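Local coordinates for protein cytosolic IMP-GMP specific 5'-nucleotidase (Legionella pneumophila subsp. pneumophila, PDB 4OHF) that probably hydrolyses the 5'-phosphate of purine nucleoside monophosphates such as IMP and GMP, as a magnesium-dependent cytosolic nucleotidase of the HAD clan, at residues Glu37-Asp42 with Asn175-Asn180; Arg256-Asn261 with Gly265-Val270; Lys285-Asp290 with Asp296-Ile301; Glu355-Asp360 with His378-Gln383; Glu397-Ser400 with Trp406-Val409. All blocks are in the same frame, centred on the assembly; numbering follows the deposited sequence.

Contact 1 of 5, residues Glu37-Asp42 with Asn175-Asn180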
# COMPACT_ATOMS: atom_id res chain seq x y z
N GLU B 37 0.53 -36.20 -2.97
CA GLU B 37 0.43 -35.34 -1.79
C GLU B 37 1.29 -35.95 -0.70
O GLU B 37 2.08 -35.26 -0.07
CB GLU B 37 -1.01 -35.25 -1.27
CG GLU B 37 -1.94 -34.34 -2.03
CD GLU B 37 -1.50 -32.88 -2.03
OE1 GLU B 37 -0.72 -32.46 -1.15
OE2 GLU B 37 -1.98 -32.14 -2.92
N SER B 38 1.13 -37.25 -0.50
CA SER B 38 1.90 -37.98 0.50
C SER B 38 3.40 -37.79 0.33
O SER B 38 4.11 -37.56 1.32
CB SER B 38 1.56 -39.46 0.43
OG SER B 38 2.39 -40.18 1.32
N LEU B 39 3.89 -37.89 -0.90
CA LEU B 39 5.31 -37.71 -1.15
C LEU B 39 5.71 -36.33 -0.66
O LEU B 39 6.62 -36.19 0.17
CB LEU B 39 5.61 -37.83 -2.65
CG LEU B 39 6.98 -38.36 -3.10
CD1 LEU B 39 7.33 -37.73 -4.42
CD2 LEU B 39 8.06 -38.06 -2.07
N VAL B 40 5.02 -35.30 -1.16
CA VAL B 40 5.31 -33.93 -0.76
C VAL B 40 5.29 -33.81 0.75
O VAL B 40 6.15 -33.17 1.34
CB VAL B 40 4.30 -32.92 -1.35
CG1 VAL B 40 4.56 -31.53 -0.78
CG2 VAL B 40 4.44 -32.88 -2.86
N TYR B 41 4.31 -34.43 1.39
CA TYR B 41 4.23 -34.39 2.83
C TYR B 41 5.54 -34.94 3.42
O TYR B 41 6.23 -34.24 4.17
CB TYR B 41 3.02 -35.20 3.31
CG TYR B 41 2.89 -35.32 4.82
CD1 TYR B 41 3.47 -36.38 5.51
CD2 TYR B 41 2.15 -34.39 5.55
CE1 TYR B 41 3.30 -36.53 6.88
CE2 TYR B 41 1.98 -34.52 6.92
CZ TYR B 41 2.56 -35.60 7.58
OH TYR B 41 2.40 -35.75 8.94
N ASP B 42 5.89 -36.18 3.05
CA ASP B 42 7.13 -36.78 3.55
C ASP B 42 8.35 -35.90 3.29
O ASP B 42 9.02 -35.47 4.22
CB ASP B 42 7.37 -38.15 2.93
CG ASP B 42 6.30 -39.17 3.30
OD1 ASP B 42 5.66 -39.00 4.36
OD2 ASP B 42 6.11 -40.14 2.54
N ASN B 175 13.22 -36.35 -8.96
CA ASN B 175 13.94 -37.61 -9.08
C ASN B 175 13.14 -38.79 -8.55
O ASN B 175 13.14 -39.86 -9.15
CB ASN B 175 15.29 -37.53 -8.36
CG ASN B 175 16.29 -36.63 -9.09
OD1 ASN B 175 16.11 -36.28 -10.26
ND2 ASN B 175 17.37 -36.27 -8.39
N ILE B 176 12.45 -38.59 -7.43
CA ILE B 176 11.65 -39.65 -6.85
C ILE B 176 10.49 -40.05 -7.75
O ILE B 176 10.21 -41.24 -7.91
CB ILE B 176 11.10 -39.26 -5.47
CG1 ILE B 176 12.23 -39.15 -4.46
CG2 ILE B 176 10.11 -40.32 -5.00
CD1 ILE B 176 11.78 -38.79 -3.07
N ILE B 177 9.79 -39.09 -8.35
CA ILE B 177 8.68 -39.48 -9.22
C ILE B 177 9.21 -40.06 -10.53
O ILE B 177 8.57 -40.91 -11.13
CB ILE B 177 7.66 -38.31 -9.50
CG1 ILE B 177 8.12 -37.47 -10.67
CG2 ILE B 177 7.45 -37.47 -8.27
CD1 ILE B 177 7.53 -37.94 -11.97
N ILE B 178 10.39 -39.63 -10.96
CA ILE B 178 10.98 -40.17 -12.19
C ILE B 178 11.30 -41.64 -11.99
O ILE B 178 11.04 -42.47 -12.86
CB ILE B 178 12.29 -39.45 -12.58
CG1 ILE B 178 11.99 -38.04 -13.11
CG2 ILE B 178 13.00 -40.23 -13.65
CD1 ILE B 178 13.24 -37.26 -13.53
N LYS B 179 11.85 -41.98 -10.83
CA LYS B 179 12.21 -43.36 -10.54
C LYS B 179 10.99 -44.20 -10.18
O LYS B 179 11.12 -45.38 -9.87
CB LYS B 179 13.18 -43.42 -9.36
CG LYS B 179 12.52 -43.17 -8.01
CD LYS B 179 13.27 -43.84 -6.85
CE LYS B 179 13.20 -45.35 -6.95
NZ LYS B 179 13.84 -46.01 -5.79
N ASN B 180 9.81 -43.60 -10.23
CA ASN B 180 8.60 -44.33 -9.87
C ASN B 180 7.37 -43.89 -10.65
O ASN B 180 6.26 -43.94 -10.14
CB ASN B 180 8.33 -44.16 -8.39
CG ASN B 180 8.26 -45.46 -7.67
OD1 ASN B 180 7.50 -46.36 -8.06
ND2 ASN B 180 9.05 -45.59 -6.60
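The helical turn that presents Leu39 to Ile176 and Ile177 is secured by the backbone bond from Tyr41 N to Glu37 O, 2.8 Å long, while the contact itself is made by aliphatic carbons, chiefly methyls. Leu39 is the one residue of 37-42 that touches 175-180. Its CG stands roughly opposite the backbone N (chi1 -150°), which throws both methyls across to the other helix. CD1 is shared: it meets CG2 of Ile176 at 3.8 Å and CG2 of Ile177 at 3.9 Å. The second methyl, CD2, approaches Ile176 CD1 at 3.9 Å, so that Ile176 is touched on both its short and its long branch. Helices 33-51 and 172-178 both belong to the long insertion between sheet strands 19-22 and 204-208, a placement consistent with the cap that HAD enzymes carry after the first strand of the core. Ile177 behaves differently from its neighbour. With CG1 set between the backbone N and the carbonyl carbon (chi1 86°), its longer branch is directed away from Leu39, and just CG2 is left for the contact, the two side chains meeting at about a right angle. Tyr184 packs on both Leu39 and Ile177, and helix 213-224 adds Tyr215 and Leu219 beside Ile177. The side chain of Ile177 comes within about 6 Å of that of the magnesium ligand Asp25.

Contact 2 of 5, residues Arg256-Asn261 with Gly265-Val270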
# COMPACT_ATOMS: atom_id res chain seq x y z
N ARG B 256 12.88 -12.74 -19.94
CA ARG B 256 13.13 -13.13 -21.32
C ARG B 256 13.07 -14.62 -21.65
O ARG B 256 13.19 -15.48 -20.79
CB ARG B 256 14.48 -12.56 -21.80
CG ARG B 256 15.72 -12.99 -20.99
CD ARG B 256 17.03 -12.87 -21.82
NE ARG B 256 17.18 -11.56 -22.48
CZ ARG B 256 17.30 -10.40 -21.85
NH1 ARG B 256 17.42 -9.27 -22.54
NH2 ARG B 256 17.30 -10.35 -20.52
N PHE B 257 12.86 -14.89 -22.93
CA PHE B 257 12.80 -16.24 -23.45
C PHE B 257 14.23 -16.72 -23.72
O PHE B 257 15.14 -15.92 -23.94
CB PHE B 257 12.05 -16.28 -24.78
CG PHE B 257 10.56 -16.41 -24.64
CD1 PHE B 257 9.98 -17.62 -24.28
CD2 PHE B 257 9.73 -15.32 -24.90
CE1 PHE B 257 8.60 -17.76 -24.19
CE2 PHE B 257 8.35 -15.45 -24.81
CZ PHE B 257 7.78 -16.67 -24.45
N LEU B 258 14.41 -18.03 -23.69
CA LEU B 258 15.69 -18.65 -23.96
C LEU B 258 15.37 -19.79 -24.92
O LEU B 258 14.43 -20.54 -24.70
CB LEU B 258 16.33 -19.18 -22.68
CG LEU B 258 16.91 -18.10 -21.75
CD1 LEU B 258 17.42 -18.70 -20.46
CD2 LEU B 258 18.05 -17.39 -22.47
N SER B 259 16.12 -19.89 -26.00
CA SER B 259 15.86 -20.95 -26.96
C SER B 259 16.56 -22.23 -26.52
O SER B 259 17.75 -22.21 -26.20
CB SER B 259 16.35 -20.53 -28.34
OG SER B 259 16.01 -21.51 -29.29
N VAL B 260 15.82 -23.33 -26.48
CA VAL B 260 16.40 -24.59 -26.05
C VAL B 260 16.68 -25.53 -27.21
O VAL B 260 15.81 -25.77 -28.04
CB VAL B 260 15.49 -25.34 -25.05
CG1 VAL B 260 16.23 -26.53 -24.46
CG2 VAL B 260 15.02 -24.41 -23.96
N ASN B 261 17.91 -26.05 -27.25
CA ASN B 261 18.31 -27.01 -28.26
C ASN B 261 17.63 -28.30 -27.79
O ASN B 261 17.98 -28.84 -26.74
CB ASN B 261 19.83 -27.17 -28.25
CG ASN B 261 20.33 -28.12 -29.32
OD1 ASN B 261 20.04 -29.32 -29.29
ND2 ASN B 261 21.09 -27.59 -30.26
N GLY B 265 20.06 -29.74 -25.03
CA GLY B 265 19.49 -28.94 -23.96
C GLY B 265 20.10 -27.56 -23.73
O GLY B 265 19.53 -26.73 -23.01
N THR B 266 21.26 -27.31 -24.34
CA THR B 266 21.92 -26.02 -24.19
C THR B 266 20.96 -24.92 -24.65
O THR B 266 20.03 -25.18 -25.41
CB THR B 266 23.22 -25.96 -25.02
OG1 THR B 266 22.91 -26.06 -26.42
CG2 THR B 266 24.16 -27.10 -24.62
N MET B 267 21.19 -23.70 -24.19
CA MET B 267 20.30 -22.60 -24.56
C MET B 267 21.03 -21.38 -25.11
O MET B 267 22.23 -21.17 -24.87
CB MET B 267 19.46 -22.19 -23.34
CG MET B 267 18.80 -23.36 -22.63
SD MET B 267 17.96 -22.84 -21.11
CE MET B 267 19.33 -22.76 -19.97
N THR B 268 20.30 -20.58 -25.87
CA THR B 268 20.84 -19.36 -26.44
C THR B 268 19.83 -18.25 -26.21
O THR B 268 18.63 -18.50 -26.17
CB THR B 268 21.07 -19.49 -27.95
OG1 THR B 268 19.83 -19.28 -28.63
CG2 THR B 268 21.59 -20.86 -28.29
N ASN B 269 20.30 -17.02 -26.04
CA ASN B 269 19.40 -15.89 -25.83
C ASN B 269 18.61 -15.73 -27.12
O ASN B 269 19.11 -16.04 -28.20
CB ASN B 269 20.16 -14.60 -25.54
CG ASN B 269 20.81 -14.61 -24.18
OD1 ASN B 269 20.19 -14.97 -23.19
ND2 ASN B 269 22.06 -14.19 -24.12
N VAL B 270 17.38 -15.25 -27.00
CA VAL B 270 16.53 -15.06 -28.17
C VAL B 270 16.66 -13.64 -28.69
O VAL B 270 16.76 -12.69 -27.93
CB VAL B 270 15.05 -15.35 -27.84
CG1 VAL B 270 14.17 -14.93 -29.00
CG2 VAL B 270 14.86 -16.83 -27.55
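Val260 and Met267 lie side by side and point the same way, Val260 CG2 resting 4.1 Å from Met267 CG. The side chains of Leu258 and Asn269 also lie side by side on that face of the sheet, Leu258 CD2 alongside Asn269 OD1, whereas Ser259 and Thr268 emerge on the other face, where Ser259 CB stands 3.7 Å from Thr268 OG1. This alternation belongs to an antiparallel beta hairpin: Ser259 and Thr268 are its hydrogen-bonded pair, Ser259 N giving to Thr268 O at 2.9 Å and Thr268 N to Ser259 O at 3.0 Å, and Val260 with Met267 is a non-hydrogen-bonded pair. Nearer the turn, Asn261 N binds Thr266 O at 2.9 Å, and Gly265, with phi at 104°, adopts a backbone shape that calls for glycine. The amide oxygen of Asn261 accepts from Glu263 N and Asn264 N. At the open end, Val270 has CG1 opposite its backbone N (chi1 171°), which leaves CG2 to lie against Phe257 CB, 4.0 Å away. Strand 257-260 is bonded on its other side to strand 277-281, while strand 267-269 is the sheet's edge within the chain. There the second subunit takes over: Asn269 OD1 accepts from its Gln280 NE2, and Met267 makes backbone hydrogen bonds to it.

Contact 3 of 5, residues Lys285-Asp290 with Asp296-Ile301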
# COMPACT_ATOMS: atom_id res chain seq x y z
N LYS B 285 3.35 -11.48 -22.82
CA LYS B 285 3.37 -10.32 -23.69
C LYS B 285 4.09 -10.62 -25.01
O LYS B 285 3.50 -10.53 -26.09
CB LYS B 285 4.04 -9.15 -22.97
CG LYS B 285 4.24 -7.90 -23.81
CD LYS B 285 2.95 -7.14 -24.05
CE LYS B 285 3.14 -5.64 -23.80
NZ LYS B 285 4.29 -5.05 -24.55
N LYS B 286 5.36 -11.00 -24.91
CA LYS B 286 6.14 -11.30 -26.11
C LYS B 286 5.59 -12.46 -26.92
O LYS B 286 5.59 -12.42 -28.15
CB LYS B 286 7.60 -11.56 -25.75
CG LYS B 286 8.46 -11.96 -26.94
CD LYS B 286 9.92 -11.67 -26.66
CE LYS B 286 10.83 -12.44 -27.61
NZ LYS B 286 10.64 -12.06 -29.05
N PHE B 287 5.11 -13.49 -26.23
CA PHE B 287 4.57 -14.68 -26.88
C PHE B 287 3.39 -14.33 -27.76
O PHE B 287 3.30 -14.75 -28.91
CB PHE B 287 4.15 -15.71 -25.81
CG PHE B 287 3.56 -16.98 -26.38
CD1 PHE B 287 2.21 -17.05 -26.70
CD2 PHE B 287 4.37 -18.10 -26.59
CE1 PHE B 287 1.65 -18.23 -27.22
CE2 PHE B 287 3.83 -19.28 -27.11
CZ PHE B 287 2.47 -19.35 -27.42
N THR B 288 2.48 -13.55 -27.19
CA THR B 288 1.28 -13.14 -27.90
C THR B 288 1.61 -12.23 -29.09
O THR B 288 0.99 -12.33 -30.16
CB THR B 288 0.33 -12.41 -26.93
OG1 THR B 288 0.02 -13.29 -25.84
CG2 THR B 288 -0.96 -12.01 -27.64
N GLU B 289 2.59 -11.35 -28.92
CA GLU B 289 2.98 -10.45 -29.99
C GLU B 289 3.61 -11.23 -31.14
O GLU B 289 3.17 -11.12 -32.28
CB GLU B 289 3.96 -9.39 -29.47
CG GLU B 289 3.31 -8.05 -29.15
CD GLU B 289 4.06 -7.26 -28.08
OE1 GLU B 289 5.31 -7.26 -28.11
OE2 GLU B 289 3.39 -6.64 -27.21
N ASP B 290 4.62 -12.04 -30.82
CA ASP B 290 5.32 -12.82 -31.83
C ASP B 290 4.44 -13.81 -32.59
O ASP B 290 4.80 -14.25 -33.67
CB ASP B 290 6.50 -13.56 -31.21
CG ASP B 290 7.50 -12.62 -30.57
OD1 ASP B 290 7.56 -11.44 -30.98
OD2 ASP B 290 8.25 -13.06 -29.67
N ASP B 296 -7.01 -12.58 -26.26
CA ASP B 296 -8.27 -13.28 -26.04
C ASP B 296 -8.48 -14.43 -27.02
O ASP B 296 -9.51 -15.10 -27.00
CB ASP B 296 -9.44 -12.28 -26.11
CG ASP B 296 -9.61 -11.67 -27.50
OD1 ASP B 296 -8.59 -11.44 -28.18
OD2 ASP B 296 -10.76 -11.41 -27.90
N GLU B 297 -7.50 -14.66 -27.88
CA GLU B 297 -7.57 -15.76 -28.84
C GLU B 297 -6.77 -16.95 -28.30
O GLU B 297 -6.67 -18.00 -28.94
CB GLU B 297 -7.02 -15.31 -30.19
CG GLU B 297 -7.93 -14.34 -30.93
CD GLU B 297 -7.35 -13.92 -32.27
OE1 GLU B 297 -6.31 -13.21 -32.28
OE2 GLU B 297 -7.93 -14.30 -33.31
N ILE B 298 -6.19 -16.75 -27.12
CA ILE B 298 -5.40 -17.78 -26.44
C ILE B 298 -6.12 -18.25 -25.17
O ILE B 298 -6.60 -17.44 -24.38
CB ILE B 298 -4.00 -17.24 -26.01
CG1 ILE B 298 -3.16 -16.90 -27.24
CG2 ILE B 298 -3.28 -18.27 -25.17
CD1 ILE B 298 -1.90 -16.17 -26.91
N LEU B 299 -6.19 -19.56 -24.99
CA LEU B 299 -6.79 -20.13 -23.80
C LEU B 299 -5.71 -20.90 -23.04
O LEU B 299 -5.09 -21.82 -23.59
CB LEU B 299 -7.94 -21.09 -24.14
CG LEU B 299 -8.43 -21.88 -22.92
CD1 LEU B 299 -8.89 -20.93 -21.82
CD2 LEU B 299 -9.55 -22.79 -23.34
N TYR B 300 -5.48 -20.52 -21.79
CA TYR B 300 -4.51 -21.21 -20.96
C TYR B 300 -5.30 -22.03 -19.93
O TYR B 300 -6.24 -21.52 -19.32
CB TYR B 300 -3.60 -20.21 -20.25
CG TYR B 300 -2.85 -20.82 -19.08
CD1 TYR B 300 -3.21 -20.54 -17.77
CD2 TYR B 300 -1.81 -21.72 -19.29
CE1 TYR B 300 -2.56 -21.14 -16.69
CE2 TYR B 300 -1.16 -22.33 -18.23
CZ TYR B 300 -1.53 -22.05 -16.93
OH TYR B 300 -0.89 -22.69 -15.88
N ILE B 301 -4.92 -23.29 -19.77
CA ILE B 301 -5.59 -24.15 -18.82
C ILE B 301 -4.62 -24.63 -17.76
O ILE B 301 -3.60 -25.25 -18.08
CB ILE B 301 -6.19 -25.39 -19.50
CG1 ILE B 301 -7.08 -24.96 -20.67
CG2 ILE B 301 -7.01 -26.19 -18.48
CD1 ILE B 301 -7.64 -26.08 -21.48
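Ile298 reaches from strand 298-302 toward Phe287 and Thr288 on helix 284-290, and it does so with its last carbon. CB already points at the helix, and from there the branches part. CG2 stays close to the strand and meets neither helix residue. CG1, placed opposite the carbonyl carbon (chi1 -65°), serves as a spacer, and the extended second torsion (chi2 170°) carries CD1 as far forward as the chain allows. That methyl has two partners. It lies at the edge of the Phe287 ring, near the ring plane, 4.1 Å from CE1, and it rests 3.6 Å from OG1 of Thr288. The segments belong to a beta-alpha-beta crossover between parallel strands 277-281 and 298-302, which passes over the three strands between them, 240-243, 204-208 and 19-22, in the Rossmann-like core of the HAD clan; strand 298-302 leads to the magnesium ligand Asp303. Beyond Ile298, Phe287 is held by aromatic neighbours, Phe240 edge-to-face and Phe206 at an intermediate tilt. Elsewhere on the helix Lys286 NZ is bridged to Asp290 OD2 at 2.7 Å. The Thr288 hydroxyl is bonded to Trp318 NE1 and Ala284 O. The oxygen beside CD1 therefore has its polar partners elsewhere, which implies that Ile298 meets the helix through dispersion and shape, with no directional bond to set the exact angle of approach.

Contact 4 of 5, residues Glu355-Asp360 with His378-Gln383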
# COMPACT_ATOMS: atom_id res chain seq x y z
N GLU B 355 -43.38 -21.42 9.61
CA GLU B 355 -42.87 -20.18 10.17
C GLU B 355 -43.64 -18.93 9.74
O GLU B 355 -43.88 -18.04 10.55
CB GLU B 355 -41.39 -20.04 9.84
CG GLU B 355 -40.66 -19.02 10.69
CD GLU B 355 -39.38 -19.56 11.28
OE1 GLU B 355 -39.45 -20.61 11.97
OE2 GLU B 355 -38.31 -18.95 11.05
N GLN B 356 -44.04 -18.87 8.47
CA GLN B 356 -44.78 -17.72 7.96
C GLN B 356 -46.13 -17.63 8.65
O GLN B 356 -46.49 -16.58 9.18
CB GLN B 356 -44.98 -17.85 6.44
CG GLN B 356 -45.14 -16.53 5.69
CD GLN B 356 -43.85 -15.69 5.68
OE1 GLN B 356 -43.55 -14.98 6.66
NE2 GLN B 356 -43.08 -15.79 4.59
N LYS B 357 -46.86 -18.74 8.63
CA LYS B 357 -48.17 -18.80 9.26
C LYS B 357 -48.06 -18.33 10.72
O LYS B 357 -48.90 -17.55 11.20
CB LYS B 357 -48.69 -20.25 9.21
CG LYS B 357 -50.10 -20.44 9.74
CD LYS B 357 -50.46 -21.93 9.85
CE LYS B 357 -50.43 -22.64 8.49
NZ LYS B 357 -51.55 -22.25 7.60
N TYR B 358 -47.01 -18.81 11.39
CA TYR B 358 -46.73 -18.49 12.79
C TYR B 358 -46.45 -17.00 12.98
O TYR B 358 -46.98 -16.37 13.89
CB TYR B 358 -45.54 -19.31 13.28
CG TYR B 358 -45.09 -18.98 14.69
CD1 TYR B 358 -45.71 -19.54 15.80
CD2 TYR B 358 -44.07 -18.06 14.91
CE1 TYR B 358 -45.32 -19.20 17.09
CE2 TYR B 358 -43.67 -17.70 16.19
CZ TYR B 358 -44.29 -18.27 17.28
OH TYR B 358 -43.89 -17.92 18.55
N VAL B 359 -45.59 -16.44 12.13
CA VAL B 359 -45.26 -15.01 12.21
C VAL B 359 -46.54 -14.17 12.13
O VAL B 359 -46.80 -13.32 12.99
CB VAL B 359 -44.31 -14.60 11.05
CG1 VAL B 359 -44.20 -13.07 10.94
CG2 VAL B 359 -42.93 -15.19 11.29
N ASP B 360 -47.34 -14.43 11.10
CA ASP B 360 -48.57 -13.71 10.87
C ASP B 360 -49.62 -13.91 11.97
O ASP B 360 -50.30 -12.96 12.36
CB ASP B 360 -49.11 -14.08 9.48
CG ASP B 360 -48.14 -13.64 8.36
OD1 ASP B 360 -48.22 -14.20 7.23
OD2 ASP B 360 -47.30 -12.74 8.61
N HIS B 378 -49.48 -21.90 19.81
CA HIS B 378 -48.74 -22.84 20.66
C HIS B 378 -48.44 -24.15 19.92
O HIS B 378 -47.38 -24.75 20.12
CB HIS B 378 -49.54 -23.14 21.94
CG HIS B 378 -48.90 -24.17 22.82
ND1 HIS B 378 -49.32 -25.49 22.84
CD2 HIS B 378 -47.85 -24.10 23.68
CE1 HIS B 378 -48.55 -26.18 23.68
NE2 HIS B 378 -47.66 -25.35 24.20
N ASP B 379 -49.37 -24.60 19.08
CA ASP B 379 -49.17 -25.83 18.32
C ASP B 379 -48.12 -25.60 17.25
O ASP B 379 -47.20 -26.42 17.10
CB ASP B 379 -50.48 -26.30 17.70
CG ASP B 379 -51.54 -26.59 18.74
OD1 ASP B 379 -51.19 -27.15 19.81
OD2 ASP B 379 -52.73 -26.26 18.50
N LEU B 380 -48.24 -24.50 16.51
CA LEU B 380 -47.25 -24.19 15.49
C LEU B 380 -45.86 -24.25 16.15
O LEU B 380 -44.91 -24.75 15.55
CB LEU B 380 -47.47 -22.79 14.91
CG LEU B 380 -48.51 -22.53 13.82
CD1 LEU B 380 -48.28 -23.50 12.66
CD2 LEU B 380 -49.91 -22.69 14.39
N GLN B 381 -45.76 -23.75 17.38
CA GLN B 381 -44.48 -23.74 18.09
C GLN B 381 -43.90 -25.15 18.23
O GLN B 381 -42.74 -25.39 17.87
CB GLN B 381 -44.65 -23.11 19.48
CG GLN B 381 -43.36 -23.03 20.32
CD GLN B 381 -43.49 -23.70 21.70
OE1 GLN B 381 -44.21 -23.22 22.59
NE2 GLN B 381 -42.78 -24.83 21.89
N LEU B 382 -44.70 -26.09 18.74
CA LEU B 382 -44.25 -27.48 18.91
C LEU B 382 -43.94 -28.09 17.55
O LEU B 382 -42.87 -28.68 17.34
CB LEU B 382 -45.33 -28.29 19.63
CG LEU B 382 -45.22 -28.36 21.17
CD1 LEU B 382 -45.02 -26.97 21.77
CD2 LEU B 382 -46.48 -29.00 21.73
N GLN B 383 -44.88 -27.95 16.63
CA GLN B 383 -44.75 -28.44 15.27
C GLN B 383 -43.43 -27.95 14.65
O GLN B 383 -42.69 -28.71 14.01
CB GLN B 383 -45.93 -27.93 14.44
CG GLN B 383 -46.62 -29.00 13.63
CD GLN B 383 -47.45 -28.42 12.50
OE1 GLN B 383 -48.39 -27.66 12.74
NE2 GLN B 383 -47.10 -28.77 11.27
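Segments 355-360 and 378-383 run roughly antiparallel, 150° between their directions, with a closest axis approach of 9.9 Å, and draw nearest at Tyr358 and Leu380. Tyr358 holds its CG opposite the backbone N (chi1 175°), and the ring consequently leans into the gap. Leu380 meets it at the ring edge, near the ring plane, CB of Leu380 lying 3.8 Å from CD1 of Tyr358, and the two side chains slide past each other in opposite senses. The leucine's outer end is taken by Lys357, whose CD sits 3.9 Å from Leu380 CD1, the chains crossing at about a right angle. The lysine bends about CG-CD and again about CD-CE; its aliphatic CD does the packing. The pairing belongs to a long helical hairpin, 338-367 with 374-399, in which Leu354 extends the cover over Leu380 and Ile384 lies on Tyr358. The third subunit lies against the first of these helices, Arg15 of that subunit packing on Tyr358 and its Arg447 forming a salt bridge with Glu355.

Contact 5 of 5, residues Glu397-Ser400 with Trp406-Val409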
# COMPACT_ATOMS: atom_id res chain seq x y z
N GLU B 397 -26.90 -36.02 8.79
CA GLU B 397 -26.87 -37.15 7.88
C GLU B 397 -26.23 -36.75 6.55
O GLU B 397 -25.49 -37.52 5.93
CB GLU B 397 -28.29 -37.62 7.63
CG GLU B 397 -28.43 -38.66 6.57
CD GLU B 397 -29.24 -39.82 7.06
OE1 GLU B 397 -30.47 -39.67 7.23
OE2 GLU B 397 -28.61 -40.88 7.29
N GLN B 398 -26.52 -35.52 6.12
CA GLN B 398 -25.96 -35.03 4.87
C GLN B 398 -24.46 -34.86 4.98
O GLN B 398 -23.74 -35.02 4.00
CB GLN B 398 -26.58 -33.69 4.50
CG GLN B 398 -25.95 -33.05 3.29
CD GLN B 398 -26.58 -31.71 2.96
OE1 GLN B 398 -26.57 -30.79 3.79
NE2 GLN B 398 -27.14 -31.58 1.76
N ASN B 399 -23.99 -34.53 6.18
CA ASN B 399 -22.57 -34.32 6.40
C ASN B 399 -21.70 -35.56 6.21
O ASN B 399 -20.54 -35.46 5.80
CB ASN B 399 -22.36 -33.72 7.79
CG ASN B 399 -22.75 -32.26 7.86
OD1 ASN B 399 -22.75 -31.64 8.92
ND2 ASN B 399 -23.09 -31.69 6.70
N SER B 400 -22.27 -36.72 6.50
CA SER B 400 -21.54 -37.97 6.36
C SER B 400 -21.13 -38.30 4.91
O SER B 400 -20.33 -39.22 4.70
CB SER B 400 -22.36 -39.13 6.93
OG SER B 400 -23.60 -39.26 6.26
N TRP B 406 -14.26 -30.80 7.12
CA TRP B 406 -14.47 -29.59 6.33
C TRP B 406 -15.66 -29.45 5.40
O TRP B 406 -15.90 -28.37 4.87
CB TRP B 406 -13.21 -29.32 5.52
CG TRP B 406 -11.99 -29.31 6.34
CD1 TRP B 406 -11.12 -30.36 6.55
CD2 TRP B 406 -11.50 -28.22 7.12
NE1 TRP B 406 -10.12 -29.98 7.42
CE2 TRP B 406 -10.33 -28.67 7.78
CE3 TRP B 406 -11.93 -26.91 7.32
CZ2 TRP B 406 -9.60 -27.84 8.64
CZ3 TRP B 406 -11.20 -26.09 8.16
CH2 TRP B 406 -10.05 -26.56 8.81
N GLU B 407 -16.43 -30.52 5.22
CA GLU B 407 -17.58 -30.44 4.34
C GLU B 407 -17.09 -30.26 2.90
O GLU B 407 -15.97 -30.66 2.59
CB GLU B 407 -18.49 -29.28 4.79
CG GLU B 407 -19.35 -29.64 6.01
CD GLU B 407 -19.66 -28.45 6.93
OE1 GLU B 407 -20.47 -28.61 7.87
OE2 GLU B 407 -19.09 -27.35 6.72
N ARG B 408 -17.91 -29.67 2.04
CA ARG B 408 -17.57 -29.49 0.63
C ARG B 408 -16.52 -28.45 0.28
O ARG B 408 -16.33 -27.45 0.97
CB ARG B 408 -18.83 -29.16 -0.17
CG ARG B 408 -19.63 -30.37 -0.55
CD ARG B 408 -20.97 -30.00 -1.15
NE ARG B 408 -21.98 -29.92 -0.11
CZ ARG B 408 -23.26 -29.68 -0.36
NH1 ARG B 408 -23.66 -29.49 -1.61
NH2 ARG B 408 -24.14 -29.64 0.64
N VAL B 409 -15.84 -28.71 -0.83
CA VAL B 409 -14.81 -27.81 -1.32
C VAL B 409 -15.43 -26.53 -1.85
O VAL B 409 -14.91 -25.44 -1.60
CB VAL B 409 -13.99 -28.47 -2.47
CG1 VAL B 409 -13.15 -27.43 -3.18
CG2 VAL B 409 -13.11 -29.57 -1.92
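An extended Gln398, its CG opposite the backbone N (chi1 174°), and an Arg408 bent at its third torsion (chi3 -91°) bring an amide and a guanidinium group together between helix and loop. Gln398 NE2 comes to 3.7 Å from Arg408 NH2, the chains crossing at about a right angle and the flat groups 65° apart. Both atoms are donors, so they do not bond to each other; what they share is Glu341 OE2, which takes a weak hydrogen bond from Gln398 NE2 and a long, weak ion pair with Arg408 NH2. The second pair mirrors this chemistry with acceptors. Asn399 OD1 stands 3.9 Å from Glu407 OE1, again without a bond, and the carboxylate is engaged elsewhere by a salt bridge from its OE1 to Arg91. The negative charge of Glu341 probably helps the two nitrogen-bearing groups to lie so near one another. Ser400 turns its side chain back, OG giving to Glu397 O at 2.6 Å. The arrangement is a surface contact where the second arm of a long helical hairpin passes into an irregular loop leading to the short strand 411-412.

In the fold
Read from the N terminus, the five contacts come in series: each closes before the next opens, and none nests in or crosses another. Contact 1 spans by far the longest detour, 132 residues, and brings two helices of the insertion together. Contact 2 closes a three-residue turn at the edge of the mixed sheet, and contact 3 a five-residue link between helix 284-290 and strand 298-302. These two touch, Phe257 packing on Phe287 and Lys286. Contact 4 closes the bend of the helical hairpin, on the opposite side of the chain's centre, and contact 5 follows on the same helix, 374-399, about 30 Å away between centres, where the chain leaves the hairpin.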